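Local coordinates for protein inositol-1-monophosphatase (Nostoc sp., PDB 5ZHH) that probably hydrolyses inositol 1-phosphate to free inositol and inorganic phosphate, at residues Leu156-Ala161 with Asp169-Glu174; His177-His180 with Gly184-Arg187; Arg60-His65 with Tyr82-Asp87; Gln64-Ala69 with Leu75-Asn80; Leu127-Ala132 with Arg138-Ile143. All coordinates share one frame; numbering follows the deposited sequence.

Overall arrangement
The five contacts fall on two sheets of one inositol monophosphatase chain. Contacts 3, 4 and 5 come first along the sequence and all reach the eight-stranded sheet. Contacts 3 and 4 share Gln64 and His65, lie about 7 Å apart between centres and join through neighbouring strands 66-69 and 82-90; contact 5, at the far edge of that sheet, lies about 20 Å from contact 3 between centres. Contacts 1 and 2 follow, about 9 Å apart between centres, within the unit strand 156-158, helix 172-181, strand 185-186 of the second sheet, with centres about 31 and 37 Å from that of contact 3. Contacts 1 and 2 touch the second subunit, contacts 3 and 5 the third, so the two sheets take part in different subunit interfaces.

Contact 1 (Leu156-Ala161 with Asp169-Glu174)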
# COMPACT_ATOMS: atom_id res chain seq x y z
N LEU A 156 1.65 -10.43 25.71
CA LEU A 156 0.65 -11.46 25.47
C LEU A 156 -0.62 -10.84 24.90
O LEU A 156 -0.75 -9.62 24.78
CB LEU A 156 0.32 -12.21 26.77
CG LEU A 156 1.51 -12.78 27.55
CD1 LEU A 156 0.99 -13.50 28.80
CD2 LEU A 156 2.36 -13.71 26.71
N VAL A 157 -1.56 -11.71 24.52
CA VAL A 157 -2.86 -11.28 24.04
C VAL A 157 -3.88 -12.33 24.46
O VAL A 157 -3.56 -13.52 24.58
CB VAL A 157 -2.84 -11.05 22.50
CG1 VAL A 157 -2.42 -12.31 21.76
CG2 VAL A 157 -4.20 -10.52 21.99
N THR A 158 -5.12 -11.90 24.69
CA THR A 158 -6.19 -12.81 25.07
C THR A 158 -7.51 -12.23 24.60
O THR A 158 -7.56 -11.16 23.97
CB THR A 158 -6.19 -13.08 26.60
OG1 THR A 158 -7.05 -14.20 26.87
CG2 THR A 158 -6.69 -11.87 27.38
N GLY A 159 -8.58 -12.96 24.86
CA GLY A 159 -9.92 -12.53 24.49
C GLY A 159 -10.92 -12.98 25.53
O GLY A 159 -10.58 -13.67 26.49
N PHE A 160 -12.17 -12.57 25.32
CA PHE A 160 -13.24 -12.81 26.28
C PHE A 160 -14.48 -13.25 25.51
O PHE A 160 -14.82 -12.67 24.48
CB PHE A 160 -13.49 -11.55 27.12
CG PHE A 160 -12.25 -11.07 27.81
CD1 PHE A 160 -11.87 -11.61 29.04
CD2 PHE A 160 -11.41 -10.14 27.21
CE1 PHE A 160 -10.70 -11.19 29.66
CE2 PHE A 160 -10.24 -9.73 27.82
CZ PHE A 160 -9.89 -10.25 29.05
N ALA A 161 -15.11 -14.32 25.99
CA ALA A 161 -16.14 -15.02 25.23
C ALA A 161 -17.49 -14.33 25.37
O ALA A 161 -17.73 -13.52 26.27
CB ALA A 161 -16.23 -16.48 25.69
N ASP A 169 -16.12 -18.21 35.42
CA ASP A 169 -14.87 -18.44 34.70
C ASP A 169 -14.91 -17.65 33.39
O ASP A 169 -15.09 -18.20 32.30
CB ASP A 169 -14.66 -19.93 34.48
CG ASP A 169 -13.30 -20.23 33.92
OD1 ASP A 169 -12.41 -19.35 34.00
OD2 ASP A 169 -13.11 -21.36 33.41
N ASN A 170 -14.76 -16.34 33.53
CA ASN A 170 -14.92 -15.41 32.41
C ASN A 170 -13.61 -14.93 31.81
O ASN A 170 -13.64 -14.11 30.89
CB ASN A 170 -15.76 -14.20 32.85
CG ASN A 170 -15.29 -13.63 34.18
OD1 ASN A 170 -14.10 -13.58 34.46
ND2 ASN A 170 -16.24 -13.20 35.00
N ASN A 171 -12.47 -15.41 32.31
CA ASN A 171 -11.10 -15.10 31.88
C ASN A 171 -10.61 -13.78 32.47
O ASN A 171 -9.48 -13.38 32.17
CB ASN A 171 -10.94 -15.05 30.35
CG ASN A 171 -9.50 -15.24 29.90
OD1 ASN A 171 -8.77 -16.09 30.43
ND2 ASN A 171 -9.07 -14.45 28.93
N TYR A 172 -11.41 -13.08 33.29
CA TYR A 172 -10.94 -11.81 33.86
C TYR A 172 -9.80 -12.03 34.84
O TYR A 172 -8.83 -11.27 34.84
CB TYR A 172 -12.08 -11.08 34.58
CG TYR A 172 -13.21 -10.63 33.70
CD1 TYR A 172 -13.08 -10.62 32.31
CD2 TYR A 172 -14.40 -10.20 34.26
CE1 TYR A 172 -14.12 -10.21 31.51
CE2 TYR A 172 -15.44 -9.78 33.46
CZ TYR A 172 -15.30 -9.79 32.09
OH TYR A 172 -16.32 -9.37 31.28
N ALA A 173 -9.92 -13.05 35.69
CA ALA A 173 -8.85 -13.33 36.66
C ALA A 173 -7.54 -13.62 35.95
O ALA A 173 -6.48 -13.14 36.37
CB ALA A 173 -9.25 -14.51 37.55
N GLU A 174 -7.58 -14.41 34.87
CA GLU A 174 -6.39 -14.66 34.07
C GLU A 174 -5.82 -13.37 33.49
O GLU A 174 -4.60 -13.15 33.53
CB GLU A 174 -6.70 -15.65 32.94
CG GLU A 174 -6.86 -17.12 33.36
CD GLU A 174 -8.23 -17.45 33.98
OE1 GLU A 174 -9.08 -16.55 34.12
OE2 GLU A 174 -8.43 -18.64 34.32
O HOH W 1 -14.17 -15.57 28.47
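The rim of the Phe160 ring meets the turn that opens helix 172-181. Asn170 O and Asn171 O both lie at its edge, near the ring plane, with Phe160 CE1 3.5 Å from Asn171 O. The same CE1 comes within 3.6 Å of Tyr172 CD1 and reaches the tyrosine at its edge, the two ring planes standing 58° apart. One face of Tyr172, toward the rim, carries the amide carbon of Asn170, whose OD1 accepts the backbone N-H of Tyr172 at 3.0 Å: an Asx turn at the start of the helix. The amide of Asn171 makes the direct polar link. With CG anti to the backbone N (chi1 -159°), ND2 reaches back to strand 156-158 and the residue after it, giving a bond of 2.9 Å to Thr158 OG1, close to the amide plane, and one of 3.0 Å to Gly159 O, tilted from it; both are bent. Water 1 bridges Ala161 N and Asn170 O. These links tie the first strand of a beta-alpha-beta unit to its helix, beside the second subunit, where Phe175 of that subunit meets Phe160. Trp207 completes the polar set, its NE1 bonding Asn171 OD1 and its O bonding Thr158 OG1. With acceptors at ND2 and a donor at OD1, the buried amide is fixed in one flip state, and its polar atoms are satisfied without solvent.

Contact 2 (His177-His180 with Gly184-Arg187)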
# COMPACT_ATOMS: atom_id res chain seq x y z
N HIS A 177 -4.13 -11.42 36.27
CA HIS A 177 -2.92 -12.11 36.70
C HIS A 177 -1.78 -11.93 35.70
O HIS A 177 -0.66 -11.57 36.06
CB HIS A 177 -3.25 -13.60 36.92
CG HIS A 177 -2.14 -14.41 37.52
ND1 HIS A 177 -1.38 -13.97 38.59
CD2 HIS A 177 -1.69 -15.65 37.23
CE1 HIS A 177 -0.51 -14.90 38.92
NE2 HIS A 177 -0.67 -15.93 38.11
N LEU A 178 -2.06 -12.16 34.41
CA LEU A 178 -0.98 -12.04 33.43
C LEU A 178 -0.60 -10.59 33.17
O LEU A 178 0.56 -10.31 32.84
CB LEU A 178 -1.35 -12.75 32.13
CG LEU A 178 -0.95 -14.23 32.07
CD1 LEU A 178 0.51 -14.41 32.49
CD2 LEU A 178 -1.86 -15.10 32.92
N THR A 179 -1.51 -9.66 33.33
CA THR A 179 -1.19 -8.25 33.15
C THR A 179 -0.20 -7.80 34.22
O THR A 179 0.57 -6.92 34.00
CB THR A 179 -2.44 -7.36 33.08
OG1 THR A 179 -3.25 -7.74 31.99
CG2 THR A 179 -2.11 -5.95 32.92
N HIS A 180 -0.25 -8.43 35.37
CA HIS A 180 0.68 -8.14 36.44
C HIS A 180 2.04 -8.77 36.22
O HIS A 180 3.00 -8.21 36.56
CB HIS A 180 0.15 -8.65 37.73
CG HIS A 180 -0.27 -7.58 38.67
ND1 HIS A 180 -0.04 -7.64 40.02
CD2 HIS A 180 -0.94 -6.43 38.45
CE1 HIS A 180 -0.53 -6.57 40.59
NE2 HIS A 180 -1.06 -5.81 39.65
N GLY A 184 2.48 -6.67 29.39
CA GLY A 184 1.15 -6.24 29.01
C GLY A 184 0.42 -7.35 28.30
O GLY A 184 1.00 -8.27 27.72
N VAL A 185 -0.91 -7.27 28.35
CA VAL A 185 -1.79 -8.20 27.66
C VAL A 185 -2.68 -7.39 26.73
O VAL A 185 -3.48 -6.56 27.19
CB VAL A 185 -2.63 -9.04 28.63
CG1 VAL A 185 -3.49 -10.04 27.85
CG2 VAL A 185 -1.73 -9.77 29.63
N ARG A 186 -2.53 -7.61 25.43
CA ARG A 186 -3.34 -6.94 24.44
C ARG A 186 -4.70 -7.62 24.31
O ARG A 186 -4.89 -8.76 24.72
CB ARG A 186 -2.61 -6.96 23.08
CG ARG A 186 -1.22 -6.30 23.13
CD ARG A 186 -1.36 -4.78 23.28
NE ARG A 186 -0.10 -4.09 23.51
CZ ARG A 186 0.35 -3.73 24.71
NH1 ARG A 186 1.51 -3.08 24.83
NH2 ARG A 186 -0.35 -4.03 25.80
N ARG A 187 -5.65 -6.89 23.71
CA ARG A 187 -6.95 -7.45 23.33
C ARG A 187 -7.28 -6.84 21.97
O ARG A 187 -7.66 -5.67 21.88
CB ARG A 187 -8.02 -7.17 24.37
CG ARG A 187 -9.22 -8.15 24.39
CD ARG A 187 -10.05 -8.10 23.12
NE ARG A 187 -11.28 -8.89 23.17
CZ ARG A 187 -11.47 -10.04 22.51
NH1 ARG A 187 -10.50 -10.55 21.74
NH2 ARG A 187 -12.64 -10.67 22.61
O HOH W 2 -3.09 -5.70 29.79
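Val185 and Thr179 approach at a slant, the valine pointing from its strand at the helix and meeting the threonine hydroxyl obliquely. They belong to the beta-alpha-beta unit of strand 156-158, helix 172-181 and strand 185-186, at the point where the helix turns back into the second strand. The touching branch of Val185 is CG2: it stands 3.5 Å from Thr179 OG1, 3.7 Å from Thr179 N and 3.9 Å from Leu178 CB, so one methyl fits into the angle between two successive helix residues. Its torsion explains this, since CG1 is anti to the backbone N (chi1 -178°) and CG2 is left beside that nitrogen, on the helix side. Of the Leu178 side chain, CB is what Val185 meets, beside the backbone carbonyl carbon; the end leads away to Leu256, Ala259 and Leu260 of helix 253-261. Thr179 OG1, anti to the carbonyl carbon (chi1 -60°), folds back along the helix to bond Phe175 O. Gly184 sits in the tight return with backbone angles at which a CB would be jammed against the preceding carbonyl oxygen. Arg186 faces the second subunit, where its NE bonds Asn94 OD1 of that chain. Helix and strand share no direct hydrogen bond here; instead water 2 accepts from Val185 N at 3.0 Å and donates to Thr179 OG1, also at 3.0 Å.

Contact 3 (Arg60-His65 with Tyr82-Asp87)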
# COMPACT_ATOMS: atom_id res chain seq x y z
N ARG A 60 -15.48 -26.43 -5.38
CA ARG A 60 -15.18 -26.66 -6.79
C ARG A 60 -13.85 -27.38 -6.98
O ARG A 60 -13.72 -28.25 -7.85
CB ARG A 60 -15.19 -25.34 -7.56
CG ARG A 60 -14.70 -25.45 -9.01
CD ARG A 60 -15.03 -24.21 -9.83
NE ARG A 60 -14.93 -22.98 -9.05
CZ ARG A 60 -13.79 -22.34 -8.83
NH1 ARG A 60 -12.66 -22.82 -9.32
NH2 ARG A 60 -13.78 -21.23 -8.10
N HIS A 61 -12.84 -27.03 -6.17
CA HIS A 61 -11.55 -27.70 -6.29
C HIS A 61 -11.53 -29.03 -5.55
O HIS A 61 -10.89 -29.98 -6.03
CB HIS A 61 -10.44 -26.79 -5.77
CG HIS A 61 -10.14 -25.63 -6.67
ND1 HIS A 61 -9.23 -25.71 -7.70
CD2 HIS A 61 -10.62 -24.36 -6.68
CE1 HIS A 61 -9.17 -24.54 -8.32
NE2 HIS A 61 -10.00 -23.71 -7.72
N PHE A 62 -12.22 -29.14 -4.42
CA PHE A 62 -12.20 -30.34 -3.58
C PHE A 62 -13.63 -30.78 -3.28
O PHE A 62 -14.10 -30.70 -2.14
CB PHE A 62 -11.42 -30.07 -2.29
CG PHE A 62 -10.07 -29.43 -2.51
CD1 PHE A 62 -9.07 -30.11 -3.19
CD2 PHE A 62 -9.80 -28.16 -2.03
CE1 PHE A 62 -7.83 -29.52 -3.39
CE2 PHE A 62 -8.57 -27.57 -2.23
CZ PHE A 62 -7.58 -28.25 -2.91
N PRO A 63 -14.34 -31.30 -4.28
CA PRO A 63 -15.76 -31.66 -4.07
C PRO A 63 -15.99 -32.74 -3.03
O PRO A 63 -17.09 -32.81 -2.48
CB PRO A 63 -16.22 -32.12 -5.47
CG PRO A 63 -14.98 -32.42 -6.23
CD PRO A 63 -13.87 -31.59 -5.65
N GLN A 64 -15.00 -33.58 -2.74
CA GLN A 64 -15.16 -34.67 -1.78
C GLN A 64 -14.80 -34.28 -0.35
O GLN A 64 -14.97 -35.09 0.56
CB GLN A 64 -14.33 -35.89 -2.21
CG GLN A 64 -15.05 -36.81 -3.22
CD GLN A 64 -15.53 -36.08 -4.45
OE1 GLN A 64 -14.73 -35.56 -5.23
NE2 GLN A 64 -16.85 -36.03 -4.63
N HIS A 65 -14.29 -33.07 -0.13
CA HIS A 65 -13.95 -32.65 1.22
C HIS A 65 -15.19 -32.17 1.96
O HIS A 65 -16.19 -31.77 1.36
CB HIS A 65 -12.91 -31.52 1.19
CG HIS A 65 -11.57 -31.94 0.66
ND1 HIS A 65 -10.45 -31.15 0.78
CD2 HIS A 65 -11.17 -33.06 0.01
CE1 HIS A 65 -9.42 -31.76 0.24
NE2 HIS A 65 -9.83 -32.92 -0.24
N TYR A 82 -10.85 -35.18 5.27
CA TYR A 82 -10.60 -33.77 4.99
C TYR A 82 -11.77 -32.94 5.48
O TYR A 82 -12.91 -33.13 5.03
CB TYR A 82 -10.37 -33.55 3.50
CG TYR A 82 -9.17 -34.29 2.96
CD1 TYR A 82 -7.89 -33.91 3.31
CD2 TYR A 82 -9.33 -35.37 2.10
CE1 TYR A 82 -6.78 -34.58 2.83
CE2 TYR A 82 -8.23 -36.05 1.61
CZ TYR A 82 -6.96 -35.65 1.97
OH TYR A 82 -5.86 -36.32 1.49
N LEU A 83 -11.50 -32.01 6.39
CA LEU A 83 -12.52 -31.14 6.96
C LEU A 83 -11.97 -29.73 7.01
O LEU A 83 -10.99 -29.47 7.72
CB LEU A 83 -12.94 -31.61 8.37
CG LEU A 83 -14.01 -30.75 9.04
CD1 LEU A 83 -15.30 -30.80 8.23
CD2 LEU A 83 -14.27 -31.21 10.48
N TRP A 84 -12.60 -28.82 6.27
CA TRP A 84 -12.19 -27.42 6.24
C TRP A 84 -12.93 -26.66 7.34
O TRP A 84 -14.15 -26.77 7.45
CB TRP A 84 -12.47 -26.78 4.88
CG TRP A 84 -11.61 -27.30 3.77
CD1 TRP A 84 -11.88 -28.36 2.96
CD2 TRP A 84 -10.36 -26.76 3.33
NE1 TRP A 84 -10.87 -28.53 2.05
CE2 TRP A 84 -9.92 -27.56 2.26
CE3 TRP A 84 -9.56 -25.69 3.74
CZ2 TRP A 84 -8.72 -27.32 1.58
CZ3 TRP A 84 -8.37 -25.45 3.07
CH2 TRP A 84 -7.96 -26.26 2.00
N ALA A 85 -12.18 -25.93 8.15
CA ALA A 85 -12.74 -25.10 9.22
C ALA A 85 -12.62 -23.65 8.77
O ALA A 85 -11.51 -23.10 8.71
CB ALA A 85 -12.01 -25.34 10.54
N ILE A 86 -13.76 -23.05 8.43
CA ILE A 86 -13.83 -21.77 7.72
C ILE A 86 -14.43 -20.71 8.64
O ILE A 86 -15.54 -20.90 9.16
CB ILE A 86 -14.69 -21.88 6.45
CG1 ILE A 86 -14.10 -22.88 5.46
CG2 ILE A 86 -14.86 -20.52 5.81
CD1 ILE A 86 -12.64 -22.76 5.31
N ASP A 87 -13.73 -19.59 8.82
CA ASP A 87 -14.37 -18.39 9.34
C ASP A 87 -14.36 -17.32 8.25
O ASP A 87 -13.29 -16.76 7.96
CB ASP A 87 -13.71 -17.86 10.61
CG ASP A 87 -14.60 -16.86 11.36
OD1 ASP A 87 -15.51 -16.27 10.73
OD2 ASP A 87 -14.39 -16.65 12.57
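His65 is the tightly gripped part of this contact, its imidazole held between two methylenes. Tyr82 CB sits over the centre of one face, 3.5 Å from the ring centroid, and Phe62 CB over the opposite face. Beyond that methylene the tyrosine ring continues as an offset stack with the histidine, planes 18° apart, and His65 NE2 lies over its face at 3.4 Å from Tyr82 CD2. At the imidazole edge Trp84 NE1 donates to His65 ND1 at 2.9 Å with an N-H...N angle of 151°; the donor lies in the histidine plane, while the acceptor is somewhat tilted from the indole. With ND1 accepting, a neutral His65 would probably carry its proton on NE2. Together Phe62, His65, Tyr82 and Trp84 make an aromatic cluster that pins the type I turn Phe62-His65, which follows helix 44-61 and leads into strand 66-69, against the start of strand 82-90; Phe7 of helix 3-25 joins it, edge-to-face with Phe62. The other half is looser. Phe62 and the six-membered ring of Trp84 are near parallel, at 20°, but slid so far that they barely overlap, meeting at Phe62 CE2 and Trp84 CZ2, 3.8 Å apart. Phe62 and Tyr82 are partly exposed, unlike buried Trp84, and Pro63 and Gln64 in the turn face solvent. Just before the turn, Arg60 and His61 both bond Asp9 of the third subunit.

Contact 4 (Gln64-Ala69 with Leu75-Asn80); sequences QHSILA and LGNQDN
Ile67 O is gripped twice from the other segment: Leu75 N donates to it at 2.9 Å, and Gln78 NE2 reaches it at 3.3 Å from well above the carbonyl plane. Ile67 N returns the first bond to Leu75 O at 2.9 Å, making an antiparallel hydrogen-bonded pair. Gln78, bent at chi2 (-65°), also gives NE2 to Gly76 O at 3.0 Å, so a single amide clips the loop to the strand. A leucine in its place has no such N-H, and Gly76 O would probably be left without this mate and the loop less tightly held to Ile67 O. Ser66 OG donates to Asn77 O at 2.7 Å, and Asn80 N reaches that oxygen from its other face, closing the type I turn Asn77-Asn80. Asn80 ND2 bonds Gln64 O at 3.0 Å in the carbonyl plane, while its OD1 takes Tyr82 N. Gly76, at positive phi, packs against Ser66 OG. Strand 66-69 lies between edge strand 73-75 and strand 82-90; Ile67 and Leu75 point the same way onto helix 44-61, whereas Leu68 touches helix 213-225.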
# COMPACT_ATOMS: atom_id res chain seq x y z
N GLN A 64 -15.00 -33.58 -2.74
CA GLN A 64 -15.16 -34.67 -1.78
C GLN A 64 -14.80 -34.28 -0.35
O GLN A 64 -14.97 -35.09 0.56
CB GLN A 64 -14.33 -35.89 -2.21
CG GLN A 64 -15.05 -36.81 -3.22
CD GLN A 64 -15.53 -36.08 -4.45
OE1 GLN A 64 -14.73 -35.56 -5.23
NE2 GLN A 64 -16.85 -36.03 -4.63
N HIS A 65 -14.29 -33.07 -0.13
CA HIS A 65 -13.95 -32.65 1.22
C HIS A 65 -15.19 -32.17 1.96
O HIS A 65 -16.19 -31.77 1.36
CB HIS A 65 -12.91 -31.52 1.19
CG HIS A 65 -11.57 -31.94 0.66
ND1 HIS A 65 -10.45 -31.15 0.78
CD2 HIS A 65 -11.17 -33.06 0.01
CE1 HIS A 65 -9.42 -31.76 0.24
NE2 HIS A 65 -9.83 -32.92 -0.24
N SER A 66 -15.12 -32.20 3.29
CA SER A 66 -16.20 -31.71 4.14
C SER A 66 -15.85 -30.32 4.67
O SER A 66 -14.67 -29.95 4.76
CB SER A 66 -16.46 -32.66 5.31
OG SER A 66 -17.10 -33.86 4.87
N ILE A 67 -16.89 -29.56 5.02
CA ILE A 67 -16.75 -28.18 5.47
C ILE A 67 -17.36 -28.02 6.86
O ILE A 67 -18.43 -28.56 7.14
CB ILE A 67 -17.44 -27.20 4.49
CG1 ILE A 67 -16.93 -27.40 3.06
CG2 ILE A 67 -17.21 -25.76 4.95
CD1 ILE A 67 -15.46 -27.19 2.91
N LEU A 68 -16.64 -27.31 7.73
CA LEU A 68 -17.17 -26.84 9.01
C LEU A 68 -17.18 -25.32 9.04
O LEU A 68 -16.14 -24.68 8.83
CB LEU A 68 -16.35 -27.39 10.19
CG LEU A 68 -16.90 -26.99 11.56
CD1 LEU A 68 -18.28 -27.60 11.81
CD2 LEU A 68 -15.93 -27.40 12.65
N ALA A 69 -18.35 -24.73 9.32
CA ALA A 69 -18.45 -23.28 9.44
C ALA A 69 -19.62 -22.95 10.36
O ALA A 69 -20.55 -23.74 10.52
CB ALA A 69 -18.62 -22.60 8.08
N LEU A 75 -21.15 -29.47 6.58
CA LEU A 75 -21.34 -29.90 5.20
C LEU A 75 -20.54 -31.17 4.95
O LEU A 75 -19.31 -31.16 5.05
CB LEU A 75 -20.89 -28.81 4.25
CG LEU A 75 -20.81 -29.18 2.77
CD1 LEU A 75 -22.12 -29.81 2.24
CD2 LEU A 75 -20.44 -27.93 2.04
N GLY A 76 -21.24 -32.24 4.58
CA GLY A 76 -20.62 -33.53 4.45
C GLY A 76 -20.36 -34.14 5.81
O GLY A 76 -20.50 -33.51 6.86
N ASN A 77 -19.99 -35.42 5.79
CA ASN A 77 -19.73 -36.13 7.04
C ASN A 77 -18.56 -35.48 7.77
O ASN A 77 -17.52 -35.20 7.17
CB ASN A 77 -19.46 -37.61 6.77
CG ASN A 77 -18.19 -37.85 5.98
OD1 ASN A 77 -17.90 -37.12 5.02
ND2 ASN A 77 -17.43 -38.87 6.37
N GLN A 78 -18.76 -35.21 9.06
CA GLN A 78 -17.76 -34.47 9.82
C GLN A 78 -16.60 -35.34 10.29
O GLN A 78 -15.63 -34.80 10.83
CB GLN A 78 -18.42 -33.78 11.00
CG GLN A 78 -19.44 -32.73 10.58
CD GLN A 78 -18.82 -31.56 9.84
OE1 GLN A 78 -18.09 -30.76 10.42
NE2 GLN A 78 -19.09 -31.47 8.54
N ASP A 79 -16.67 -36.66 10.08
CA ASP A 79 -15.54 -37.54 10.32
C ASP A 79 -14.71 -37.79 9.06
O ASP A 79 -13.83 -38.65 9.07
CB ASP A 79 -16.01 -38.88 10.90
CG ASP A 79 -17.15 -39.50 10.10
OD1 ASP A 79 -17.44 -39.00 8.99
OD2 ASP A 79 -17.75 -40.49 10.58
N ASN A 80 -14.99 -37.05 7.99
CA ASN A 80 -14.23 -37.13 6.75
C ASN A 80 -12.74 -36.92 7.03
O ASN A 80 -12.36 -36.19 7.95
CB ASN A 80 -14.74 -36.06 5.77
CG ASN A 80 -14.17 -36.22 4.35
OD1 ASN A 80 -12.99 -36.50 4.15
ND2 ASN A 80 -15.03 -36.00 3.37

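Contact 5 (Leu127-Ala132 with Arg138-Ile143)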
# COMPACT_ATOMS: atom_id res chain seq x y z
N LEU A 127 -1.17 -11.42 4.56
CA LEU A 127 -1.54 -12.77 4.16
C LEU A 127 -0.63 -13.75 4.89
O LEU A 127 0.56 -13.83 4.59
CB LEU A 127 -1.42 -12.92 2.65
CG LEU A 127 -1.67 -14.31 2.06
CD1 LEU A 127 -3.10 -14.72 2.33
CD2 LEU A 127 -1.37 -14.30 0.54
N PHE A 128 -1.18 -14.48 5.87
CA PHE A 128 -0.42 -15.47 6.62
C PHE A 128 -0.72 -16.85 6.05
O PHE A 128 -1.89 -17.21 5.86
CB PHE A 128 -0.77 -15.42 8.11
CG PHE A 128 -0.45 -14.09 8.77
CD1 PHE A 128 -1.37 -13.05 8.76
CD2 PHE A 128 0.77 -13.90 9.40
CE1 PHE A 128 -1.08 -11.82 9.35
CE2 PHE A 128 1.06 -12.68 10.02
CZ PHE A 128 0.14 -11.64 9.98
N ARG A 129 0.33 -17.63 5.79
CA ARG A 129 0.16 -18.92 5.15
C ARG A 129 1.08 -19.94 5.80
O ARG A 129 2.25 -19.65 6.08
CB ARG A 129 0.45 -18.84 3.64
CG ARG A 129 -0.62 -18.08 2.86
CD ARG A 129 -0.10 -17.62 1.50
NE ARG A 129 0.32 -18.71 0.62
CZ ARG A 129 1.59 -19.02 0.39
NH1 ARG A 129 2.55 -18.33 1.00
NH2 ARG A 129 1.92 -20.00 -0.44
N GLY A 130 0.55 -21.13 6.05
CA GLY A 130 1.34 -22.20 6.62
C GLY A 130 0.74 -23.55 6.29
O GLY A 130 -0.47 -23.68 6.13
N ALA A 131 1.61 -24.54 6.17
CA ALA A 131 1.19 -25.92 5.97
C ALA A 131 2.26 -26.84 6.52
O ALA A 131 3.45 -26.51 6.51
CB ALA A 131 0.92 -26.22 4.49
N ALA A 132 1.83 -28.00 7.01
CA ALA A 132 2.75 -28.95 7.64
C ALA A 132 3.94 -29.25 6.74
O ALA A 132 3.78 -29.66 5.59
CB ALA A 132 2.00 -30.24 7.98
N ARG A 138 4.34 -14.62 5.97
CA ARG A 138 3.44 -13.50 5.84
C ARG A 138 3.81 -12.71 4.59
O ARG A 138 4.99 -12.38 4.39
CB ARG A 138 3.46 -12.60 7.08
CG ARG A 138 2.64 -11.32 6.91
CD ARG A 138 2.87 -10.39 8.09
NE ARG A 138 4.28 -10.15 8.33
CZ ARG A 138 5.01 -9.20 7.76
NH1 ARG A 138 4.45 -8.38 6.87
NH2 ARG A 138 6.30 -9.08 8.05
N ASN A 139 2.82 -12.46 3.74
CA ASN A 139 3.04 -11.86 2.42
C ASN A 139 4.18 -12.57 1.68
O ASN A 139 5.02 -11.95 1.02
CB ASN A 139 3.28 -10.36 2.54
CG ASN A 139 2.03 -9.62 3.02
OD1 ASN A 139 0.96 -10.22 3.12
ND2 ASN A 139 2.16 -8.33 3.31
N ARG A 140 4.17 -13.91 1.79
CA ARG A 140 5.06 -14.80 1.04
C ARG A 140 6.53 -14.63 1.43
O ARG A 140 7.43 -14.97 0.66
CB ARG A 140 4.84 -14.64 -0.47
CG ARG A 140 3.36 -14.84 -0.85
CD ARG A 140 3.08 -14.73 -2.35
NE ARG A 140 1.64 -14.75 -2.62
CZ ARG A 140 0.95 -15.85 -2.93
NH1 ARG A 140 1.57 -17.03 -3.00
NH2 ARG A 140 -0.36 -15.78 -3.16
N ARG A 141 6.79 -14.16 2.64
CA ARG A 141 8.14 -14.15 3.17
C ARG A 141 8.14 -14.85 4.52
O ARG A 141 7.16 -14.73 5.27
CB ARG A 141 8.69 -12.72 3.30
CG ARG A 141 8.68 -11.95 1.98
CD ARG A 141 9.36 -10.61 2.06
NE ARG A 141 8.63 -9.71 2.95
CZ ARG A 141 7.56 -9.01 2.59
NH1 ARG A 141 7.09 -9.05 1.34
NH2 ARG A 141 6.96 -8.23 3.50
N PRO A 142 9.20 -15.57 4.87
CA PRO A 142 9.18 -16.40 6.08
C PRO A 142 8.98 -15.57 7.34
O PRO A 142 9.48 -14.44 7.45
CB PRO A 142 10.56 -17.08 6.08
CG PRO A 142 11.04 -16.98 4.66
CD PRO A 142 10.43 -15.76 4.07
N ILE A 143 8.25 -16.14 8.29
CA ILE A 143 8.06 -15.56 9.61
C ILE A 143 8.45 -16.61 10.65
O ILE A 143 8.48 -17.81 10.37
CB ILE A 143 6.61 -15.10 9.85
CG1 ILE A 143 5.63 -16.26 9.62
CG2 ILE A 143 6.28 -13.85 9.02
CD1 ILE A 143 4.19 -15.94 9.97
O HOH W 3 2.21 -15.48 3.02
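Arg138 lays its aliphatic chain along Phe128: CG stands over one ring face, 4.0 Å from the centroid, and CD comes within 3.5 Å of Phe128 CE2. Ile143 CD1 touches the ring edge, 4.0 Å from Phe128 CD2. With an alanine at Phe128, the Arg138 methylenes and Ile143 CD1 would probably lose their common wall, leaving the arginine chain freer to turn. Phe128 and Arg138 form an antiparallel non-hydrogen-bonded pair, and next to it Leu127 N donates to Asn139 OD1 and Leu127 O accepts Asn139 N, both at 2.8 Å; water 3 links that same oxygen to Arg140 N. Asn139 and Arg140 form the corner of a type I' turn, Arg138-Arg141. Arg140 NH1 lies over the face of the Arg129 guanidinium, 3.9 Å from Arg129 CZ, a like-charge approach probably eased by Glu13 of the third subunit, which pairs with Arg140; Arg129 NE bonds Thr12 OG1. In the sheet, strand 126-131 lies between strands 113-121 and 135-138, with 141-142 outermost; Leu127, Arg129 and Arg140 touch helix 3-25.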